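PDB 3EZF: ParA from Salmonella enterica subsp. enterica serovar Newport str. SL317, which probably binds and hydrolyses ATP in plasmid partition and, in its ADP-bound state, probably represses transcription by binding DNA through a winged helix-turn-helix domain. Local coordinates for residues A187-R191 with K192-R196; I173-T176 with A177-M181; R220-V223 with E224-P228; A390-D393 with R394-V398. One frame throughout, in Å; residues are numbered along the deposited sequence.

Contact 1 (A187-R191 with K192-R196); sequences AETLR and KEVIR
Leu190 lies alongside Val194 about one turn further on, the two side chains pointing the same way, with methyl CD2 of Leu190 4.0 Å from CB of Val194. CG of Leu190 stands anti to its carbonyl carbon (chi1 -68°), which carries both methyls down the buried side of helix 187-194. Branched aliphatic side chains suit this face, since it is turned to the interior: Leu190 also touches Arg243, and Val194 reaches Glu175 and Leu185. The other face is charged. Arg191 and Lys192 run side by side, NE of Arg191 3.5 Å from NZ of Lys192, a like-charge pair that probably costs some electrostatic energy. The bend of Lys192 at chi2 (82°) lays NZ beside CB of Glu188, the two side chains pointing the same way, while the carboxylate atom Glu188 OE2 stays 5.2 Å from Lys192 NZ. Arg191 has a long, weak ion pair with Asp247, and the hydroxyl of Thr189 is hydrogen-bonded to Asp186. Lys192 N still bonds to Glu188 O in the usual i to i+4 fashion, at 2.9 Å. The next turn widens: Val194 N bonds to Thr189 O at 3.0 Å, a span of five residues, while Glu193 N reaches the same oxygen only weakly. Beyond it, Arg196 folds back and its NH2 donates to Glu193 O at 2.6 Å. Here the pi-type turn lies at the end of helix 187-194; Ile195 is the first residue to leave helical geometry, and Arg196 is joined by backbone hydrogen bonding to Val205 of edge strand 203-206 in the parallel sheet of a P-loop NTPase.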
# COMPACT_ATOMS: atom_id res chain seq x y z
N ALA A 187 -3.83 -30.50 10.03
CA ALA A 187 -2.72 -30.59 9.09
C ALA A 187 -3.13 -30.89 7.65
O ALA A 187 -2.67 -30.25 6.71
CB ALA A 187 -1.72 -31.62 9.58
N GLU A 188 -4.01 -31.86 7.49
CA GLU A 188 -4.47 -32.28 6.17
C GLU A 188 -5.22 -31.17 5.44
O GLU A 188 -4.95 -30.90 4.27
CB GLU A 188 -5.36 -33.51 6.29
CG GLU A 188 -4.85 -34.55 7.29
CD GLU A 188 -4.78 -34.03 8.73
OE1 GLU A 188 -5.85 -33.80 9.36
OE2 GLU A 188 -3.64 -33.83 9.23
N THR A 189 -6.17 -30.55 6.13
CA THR A 189 -6.96 -29.48 5.52
C THR A 189 -6.05 -28.39 4.97
O THR A 189 -6.23 -27.95 3.83
CB THR A 189 -7.96 -28.85 6.54
OG1 THR A 189 -8.79 -29.88 7.10
CG2 THR A 189 -8.85 -27.82 5.83
N LEU A 190 -5.09 -27.93 5.76
CA LEU A 190 -4.18 -26.88 5.30
C LEU A 190 -3.43 -27.34 4.06
O LEU A 190 -3.25 -26.60 3.10
CB LEU A 190 -3.19 -26.53 6.40
CG LEU A 190 -3.84 -25.84 7.59
CD1 LEU A 190 -3.06 -26.16 8.85
CD2 LEU A 190 -3.92 -24.35 7.33
N ARG A 191 -3.03 -28.60 4.09
CA ARG A 191 -2.29 -29.26 3.02
C ARG A 191 -3.00 -29.35 1.66
O ARG A 191 -2.55 -28.76 0.68
CB ARG A 191 -1.91 -30.66 3.50
CG ARG A 191 -0.92 -31.41 2.64
CD ARG A 191 -0.61 -32.77 3.25
NE ARG A 191 -0.50 -32.68 4.71
CZ ARG A 191 0.38 -33.35 5.44
NH1 ARG A 191 1.27 -34.15 4.87
NH2 ARG A 191 0.39 -33.21 6.76
N LYS A 192 -4.11 -30.08 1.61
CA LYS A 192 -4.83 -30.28 0.36
C LYS A 192 -5.93 -29.28 0.05
O LYS A 192 -6.58 -29.39 -0.98
CB LYS A 192 -5.44 -31.69 0.32
CG LYS A 192 -4.49 -32.82 0.71
CD LYS A 192 -4.37 -32.99 2.22
CE LYS A 192 -3.57 -34.24 2.57
NZ LYS A 192 -3.39 -34.47 4.05
N GLU A 193 -6.13 -28.30 0.92
CA GLU A 193 -7.19 -27.32 0.68
C GLU A 193 -6.80 -25.86 0.87
O GLU A 193 -7.08 -25.04 0.00
CB GLU A 193 -8.42 -27.65 1.55
CG GLU A 193 -9.17 -28.91 1.13
CD GLU A 193 -10.48 -29.11 1.87
OE1 GLU A 193 -11.33 -28.20 1.81
OE2 GLU A 193 -10.67 -30.16 2.50
N VAL A 194 -6.15 -25.53 1.98
CA VAL A 194 -5.77 -24.14 2.23
C VAL A 194 -4.50 -23.64 1.52
O VAL A 194 -4.53 -22.60 0.87
CB VAL A 194 -5.64 -23.89 3.74
CG1 VAL A 194 -5.30 -22.42 4.00
CG2 VAL A 194 -6.94 -24.27 4.43
N ILE A 195 -3.40 -24.38 1.63
CA ILE A 195 -2.14 -24.02 0.97
C ILE A 195 -2.39 -24.02 -0.55
O ILE A 195 -3.00 -24.94 -1.08
CB ILE A 195 -1.01 -25.07 1.28
CG1 ILE A 195 -0.89 -25.35 2.78
CG2 ILE A 195 0.31 -24.57 0.73
CD1 ILE A 195 -0.31 -24.25 3.61
N ARG A 196 -1.93 -23.00 -1.27
CA ARG A 196 -2.11 -22.97 -2.73
C ARG A 196 -0.76 -23.02 -3.45
O ARG A 196 0.20 -22.39 -3.02
CB ARG A 196 -2.85 -21.69 -3.17
CG ARG A 196 -4.34 -21.65 -2.87
CD ARG A 196 -5.09 -22.72 -3.64
NE ARG A 196 -5.59 -23.78 -2.76
CZ ARG A 196 -5.94 -24.98 -3.19
NH1 ARG A 196 -5.84 -25.28 -4.48
NH2 ARG A 196 -6.40 -25.89 -2.33

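Contact 2 (I173-T176 with A177-M181); sequences ILET and AAQAM
Thr176 and Gln179 form the tight centre of this contact: Thr176 is buried, and its hydroxyl OG1 accepts a hydrogen bond from Gln179 N at 3.3 Å. The hydroxyl can reach that amide because OG1 sits between the backbone N and the carbonyl carbon (chi1 63°), turned toward the start of the helix. Threonine suits the place, having a short side chain with an oxygen to offer to an amide that has no helical carbonyl before it. OG1 has a second hydrogen bond, to Asp212, which probably holds it in position. The carbonyl of Thr176 meanwhile starts the regular pattern, taking Ala180 N at 2.8 Å. Gln179 adds a further tie within this tight part: it extends beyond CG and its NE2 donates to Leu174 O at 2.8 Å, in the carbonyl plane, fastening the loop across the first turn. Thr176 is thus the N-cap of helix 177-182, which in this P-loop NTPase fold follows the long loop after strand 149-153. The small Ala180 and the longer Met181 face helix 235-241, where both meet Ile240; alanine allows close approach there. Toward the preceding loop the side chains fit more loosely. Glu175 crosses Gln179 at a slant, its carboxylate turned 72° from the amide, with OE2 of Glu175 3.8 Å from NE2 of Gln179; OE1 is hydrogen-bonded to Asn183. Outermost is Leu174, whose exposed isobutyl group makes no close approach to residues 177-181; Leu174 makes its link to this helix through its backbone oxygen.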
# COMPACT_ATOMS: atom_id res chain seq x y z
N ILE A 173 -10.03 -17.64 -4.88
CA ILE A 173 -9.63 -18.36 -3.67
C ILE A 173 -10.73 -18.31 -2.60
O ILE A 173 -11.81 -17.77 -2.83
CB ILE A 173 -8.35 -17.76 -3.06
CG1 ILE A 173 -7.19 -17.85 -4.06
CG2 ILE A 173 -8.00 -18.48 -1.76
CD1 ILE A 173 -5.96 -17.08 -3.63
N LEU A 174 -10.44 -18.88 -1.44
CA LEU A 174 -11.42 -18.91 -0.37
C LEU A 174 -10.85 -18.90 1.04
O LEU A 174 -11.35 -18.19 1.92
CB LEU A 174 -12.31 -20.15 -0.49
CG LEU A 174 -13.11 -20.30 -1.79
CD1 LEU A 174 -13.93 -21.57 -1.76
CD2 LEU A 174 -14.00 -19.09 -2.01
N GLU A 175 -9.79 -19.67 1.27
CA GLU A 175 -9.24 -19.75 2.61
C GLU A 175 -8.02 -18.86 2.87
O GLU A 175 -6.90 -19.23 2.52
CB GLU A 175 -8.88 -21.21 2.92
CG GLU A 175 -8.67 -21.53 4.40
CD GLU A 175 -9.97 -21.54 5.18
OE1 GLU A 175 -9.98 -22.06 6.32
OE2 GLU A 175 -10.97 -21.02 4.65
N THR A 176 -8.24 -17.70 3.47
CA THR A 176 -7.14 -16.81 3.78
C THR A 176 -6.48 -17.29 5.07
O THR A 176 -7.05 -18.11 5.81
CB THR A 176 -7.62 -15.37 4.00
OG1 THR A 176 -8.49 -15.32 5.13
CG2 THR A 176 -8.34 -14.84 2.76
N ALA A 177 -5.28 -16.78 5.33
CA ALA A 177 -4.51 -17.15 6.52
C ALA A 177 -5.24 -16.71 7.79
O ALA A 177 -5.28 -17.44 8.79
CB ALA A 177 -3.13 -16.51 6.45
N ALA A 178 -5.82 -15.51 7.75
CA ALA A 178 -6.54 -15.00 8.90
C ALA A 178 -7.69 -15.93 9.25
O ALA A 178 -7.94 -16.24 10.41
CB ALA A 178 -7.06 -13.60 8.61
N GLN A 179 -8.38 -16.40 8.21
CA GLN A 179 -9.50 -17.30 8.37
C GLN A 179 -9.04 -18.69 8.84
O GLN A 179 -9.61 -19.25 9.78
CB GLN A 179 -10.27 -17.40 7.06
CG GLN A 179 -10.93 -16.09 6.63
CD GLN A 179 -11.36 -16.08 5.16
OE1 GLN A 179 -11.75 -15.04 4.63
NE2 GLN A 179 -11.28 -17.24 4.51
N ALA A 180 -7.99 -19.23 8.21
CA ALA A 180 -7.47 -20.54 8.59
C ALA A 180 -7.10 -20.58 10.06
O ALA A 180 -7.33 -21.58 10.74
CB ALA A 180 -6.29 -20.89 7.75
N MET A 181 -6.54 -19.50 10.57
CA MET A 181 -6.15 -19.45 11.98
C MET A 181 -7.35 -19.56 12.91
O MET A 181 -7.30 -20.19 13.95
CB MET A 181 -5.43 -18.15 12.29
CG MET A 181 -4.15 -17.94 11.53
SD MET A 181 -3.54 -16.19 11.72
CE MET A 181 -2.79 -16.34 13.28

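Contact 3 (R220-V223 with E224-P228); sequences RELV and EEHLP. Unlike the reference sequence in segment 220-223: Arg220 (reference Glu), Glu221 (reference Asp). Unlike the reference sequence in segment 224-228: Glu224 (reference Lys).
Arg220 and Glu224 cross at a slant, one turn apart, in a helix-surface salt bridge of the i to i+4 kind on helix 219-226 within the P-loop NTPase domain. NH1 of Arg220 meets OE2 of Glu224 at the edge of the guanidinium, near its plane, and the carboxylate is turned 59° against it. The modelled NH1 to OE2 separation is too short to be taken literally, and its length is doubtful. Long, flexible charged chains suit this exposed face. Arg220 leaves with CG anti to the backbone N (chi1 -178°) and then bends at chi3, which swings the guanidinium back toward Glu224; its side chain also touches Gln232. Glu224 comes to meet it by a bend at chi2.

Behind the charged pair, the backbone sets the spacing: Glu224 N bonds to Arg220 O at 3.0 Å. The helical pattern continues with His226 N bonded to Leu222 O at 2.9 Å. The buried side is apolar. CG1 of Val223 packs 4.0 Å from CB of Leu227, and Leu227 goes on to Ile235 and Asn239 of helix 235-241, as suits a leucine at the point where the helix ends. Leu227 N closes the last turn on Val223 O at 2.8 Å. On the outer side Leu222 and His226 run side by side, and the methyl CD2 of Leu222 lies 4.0 Å from the ring carbon CD2 of His226.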
# COMPACT_ATOMS: atom_id res chain seq x y z
N ARG A 220 -9.44 -9.83 18.65
CA ARG A 220 -9.62 -10.35 20.01
C ARG A 220 -10.98 -10.95 20.26
O ARG A 220 -11.13 -12.06 20.73
CB ARG A 220 -9.37 -9.27 21.08
CG ARG A 220 -9.50 -9.84 22.49
CD ARG A 220 -8.76 -9.04 23.54
NE ARG A 220 -9.55 -7.94 24.10
CZ ARG A 220 -10.67 -8.10 24.82
NH1 ARG A 220 -11.14 -9.31 25.07
NH2 ARG A 220 -11.31 -7.03 25.30
N GLU A 221 -11.97 -10.15 19.94
CA GLU A 221 -13.37 -10.49 20.04
C GLU A 221 -13.63 -11.93 19.44
O GLU A 221 -14.24 -12.82 20.08
CB GLU A 221 -14.10 -9.38 19.24
CG GLU A 221 -14.52 -7.98 20.01
CD GLU A 221 -13.37 -6.81 20.08
OE1 GLU A 221 -12.06 -6.86 20.10
OE2 GLU A 221 -13.90 -5.71 20.18
N LEU A 222 -13.21 -12.11 18.18
CA LEU A 222 -13.38 -13.38 17.45
C LEU A 222 -12.60 -14.53 18.07
O LEU A 222 -13.05 -15.67 18.05
CB LEU A 222 -12.91 -13.24 16.00
CG LEU A 222 -13.83 -12.46 15.07
CD1 LEU A 222 -13.14 -12.18 13.74
CD2 LEU A 222 -15.11 -13.24 14.86
N VAL A 223 -11.41 -14.24 18.59
CA VAL A 223 -10.60 -15.28 19.19
C VAL A 223 -11.33 -15.79 20.41
O VAL A 223 -11.31 -16.98 20.70
CB VAL A 223 -9.20 -14.75 19.60
CG1 VAL A 223 -8.39 -15.85 20.29
CG2 VAL A 223 -8.45 -14.25 18.38
N GLU A 224 -12.01 -14.89 21.12
CA GLU A 224 -12.75 -15.25 22.33
C GLU A 224 -13.95 -16.13 22.00
O GLU A 224 -14.40 -16.90 22.85
CB GLU A 224 -13.25 -13.99 23.04
CG GLU A 224 -12.18 -12.95 23.30
CD GLU A 224 -12.45 -12.14 24.56
OE1 GLU A 224 -12.29 -12.71 25.67
OE2 GLU A 224 -12.84 -10.95 24.45
N GLU A 225 -14.45 -16.00 20.78
CA GLU A 225 -15.60 -16.77 20.31
C GLU A 225 -15.18 -18.13 19.76
O GLU A 225 -15.53 -19.16 20.31
CB GLU A 225 -16.33 -15.95 19.25
CG GLU A 225 -17.45 -16.64 18.51
CD GLU A 225 -18.19 -15.69 17.57
OE1 GLU A 225 -19.01 -16.17 16.75
OE2 GLU A 225 -17.96 -14.47 17.66
N HIS A 226 -14.39 -18.10 18.70
CA HIS A 226 -13.90 -19.29 18.01
C HIS A 226 -12.75 -20.05 18.65
O HIS A 226 -12.60 -21.24 18.41
CB HIS A 226 -13.49 -18.90 16.60
CG HIS A 226 -14.63 -18.44 15.76
ND1 HIS A 226 -15.46 -19.31 15.09
CD2 HIS A 226 -15.11 -17.20 15.51
CE1 HIS A 226 -16.40 -18.63 14.47
NE2 HIS A 226 -16.21 -17.34 14.71
N LEU A 227 -11.94 -19.37 19.45
CA LEU A 227 -10.82 -20.02 20.10
C LEU A 227 -10.82 -19.71 21.58
O LEU A 227 -9.97 -18.97 22.07
CB LEU A 227 -9.50 -19.56 19.47
CG LEU A 227 -9.33 -19.96 18.01
CD1 LEU A 227 -8.20 -19.16 17.37
CD2 LEU A 227 -9.04 -21.44 17.93
N PRO A 228 -11.79 -20.28 22.31
CA PRO A 228 -11.93 -20.07 23.76
C PRO A 228 -10.62 -20.31 24.50
O PRO A 228 -9.86 -21.23 24.17
CB PRO A 228 -12.99 -21.09 24.15
CG PRO A 228 -12.74 -22.21 23.17
CD PRO A 228 -12.60 -21.43 21.88

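Contact 4 (A390-D393 with R394-V398); sequences AVFD and RIEFV
Phe392 and Glu396 meet one turn apart through carbon atoms, ring carbon CE1 of Phe392 lying 3.6 Å from the aliphatic CG of Glu396. CG of the phenylalanine is anti to its backbone N (chi1 -176°), which sends the ring along the helix toward Glu396; ring and carboxylate planes differ by 21°. The ring stacks with His145 and touches Phe250, a place that suits a large flat hydrophobe. Val391 and Ile395 lie side by side, CG1 of Val391 4.0 Å from CD1 of Ile395, though this CD1, modelled too close to a backbone oxygen, is doubtfully placed. These residues belong to the long C-terminal helix 378-400, whose inner side packs on the parallel sheet of the P-loop NTPase fold, at strands 250-254 and 312-317.

Backbone hydrogen bonds keep the regular i to i+4 spacing, with Glu396 N to Phe392 O at 3.3 Å and Phe397 N to Asp393 O at 2.9 Å. Long charged chains suit positions whose partners lie off the helix: Glu396 bends at chi2, and its OE1 and OE2 are hydrogen-bonded to His108 and Tyr104 respectively, while Arg394 carries its guanidinium to a salt bridge with Asp343.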
# COMPACT_ATOMS: atom_id res chain seq x y z
N ALA A 390 23.18 -14.56 -1.05
CA ALA A 390 23.57 -13.77 0.11
C ALA A 390 22.62 -13.99 1.29
O ALA A 390 23.04 -14.25 2.42
CB ALA A 390 23.60 -12.30 -0.26
N VAL A 391 21.33 -13.89 1.02
CA VAL A 391 20.32 -14.09 2.04
C VAL A 391 20.39 -15.53 2.53
O VAL A 391 20.37 -15.79 3.73
CB VAL A 391 18.91 -13.81 1.46
CG1 VAL A 391 17.89 -13.80 2.56
CG2 VAL A 391 18.91 -12.48 0.73
N PHE A 392 20.50 -16.48 1.59
CA PHE A 392 20.56 -17.88 1.96
C PHE A 392 21.73 -18.23 2.88
O PHE A 392 21.58 -18.98 3.84
CB PHE A 392 20.62 -18.75 0.71
CG PHE A 392 20.59 -20.23 1.01
CD1 PHE A 392 21.75 -20.91 1.37
CD2 PHE A 392 19.37 -20.91 1.03
CE1 PHE A 392 21.71 -22.25 1.74
CE2 PHE A 392 19.32 -22.25 1.40
CZ PHE A 392 20.50 -22.92 1.76
N ASP A 393 22.91 -17.66 2.60
CA ASP A 393 24.08 -17.94 3.42
C ASP A 393 23.97 -17.33 4.82
O ASP A 393 24.46 -17.92 5.79
CB ASP A 393 25.35 -17.48 2.70
CG ASP A 393 25.58 -18.23 1.41
OD1 ASP A 393 25.70 -19.48 1.47
OD2 ASP A 393 25.62 -17.58 0.34
N ARG A 394 23.34 -16.16 4.93
CA ARG A 394 23.17 -15.52 6.23
C ARG A 394 22.38 -16.44 7.14
O ARG A 394 22.76 -16.66 8.30
CB ARG A 394 22.39 -14.22 6.10
CG ARG A 394 23.24 -12.99 6.00
CD ARG A 394 24.12 -12.80 7.23
NE ARG A 394 24.75 -11.48 7.23
CZ ARG A 394 25.39 -10.95 6.18
NH1 ARG A 394 25.49 -11.62 5.03
NH2 ARG A 394 25.91 -9.74 6.28
N ILE A 395 21.27 -16.97 6.61
CA ILE A 395 20.43 -17.88 7.37
C ILE A 395 21.29 -19.02 7.90
O ILE A 395 21.30 -19.26 9.10
CB ILE A 395 19.29 -18.49 6.51
CG1 ILE A 395 18.13 -17.51 6.39
CG2 ILE A 395 18.76 -19.76 7.15
CD1 ILE A 395 18.45 -16.30 5.60
N GLU A 396 22.00 -19.70 7.00
CA GLU A 396 22.84 -20.83 7.40
C GLU A 396 23.85 -20.45 8.47
O GLU A 396 24.04 -21.19 9.44
CB GLU A 396 23.55 -21.44 6.18
CG GLU A 396 22.59 -22.06 5.18
CD GLU A 396 21.57 -22.98 5.83
OE1 GLU A 396 21.95 -24.07 6.29
OE2 GLU A 396 20.38 -22.59 5.89
N PHE A 397 24.47 -19.29 8.32
CA PHE A 397 25.44 -18.81 9.30
C PHE A 397 24.72 -18.65 10.62
O PHE A 397 25.03 -19.32 11.60
CB PHE A 397 25.99 -17.45 8.88
CG PHE A 397 26.78 -16.76 9.98
CD1 PHE A 397 27.96 -17.30 10.45
CD2 PHE A 397 26.31 -15.57 10.55
CE1 PHE A 397 28.67 -16.67 11.47
CE2 PHE A 397 27.01 -14.94 11.56
CZ PHE A 397 28.19 -15.49 12.02
N VAL A 398 23.75 -17.74 10.61
CA VAL A 398 22.95 -17.43 11.77
C VAL A 398 22.31 -18.66 12.40
O VAL A 398 22.23 -18.78 13.63
CB VAL A 398 21.87 -16.43 11.39
CG1 VAL A 398 21.12 -15.99 12.63
CG2 VAL A 398 22.50 -15.25 10.67

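Along the chain the order is contact 2, contact 1, contact 3, contact 4. Contacts 2 and 1 lie on successive helices, 177-182 and 187-194, with centres 10 Å apart, and they touch where Val194 and Leu190 meet Ala180. Contact 3, on helix 219-226, joins this group through contact 2, at centres 16 Å apart, where Leu227 CD1 packs on Met181 O. Contact 4 stands alone on helix 378-400, about 31 Å from contact 2 between centres and on the opposite side of the chain's centre. Contacts 1 and 4 flank different parts of one parallel sheet: Ile195 touches edge strand 203-206, whereas Phe392 and Ile395 reach strand 250-254 and Arg394 and Val398 strand 312-317.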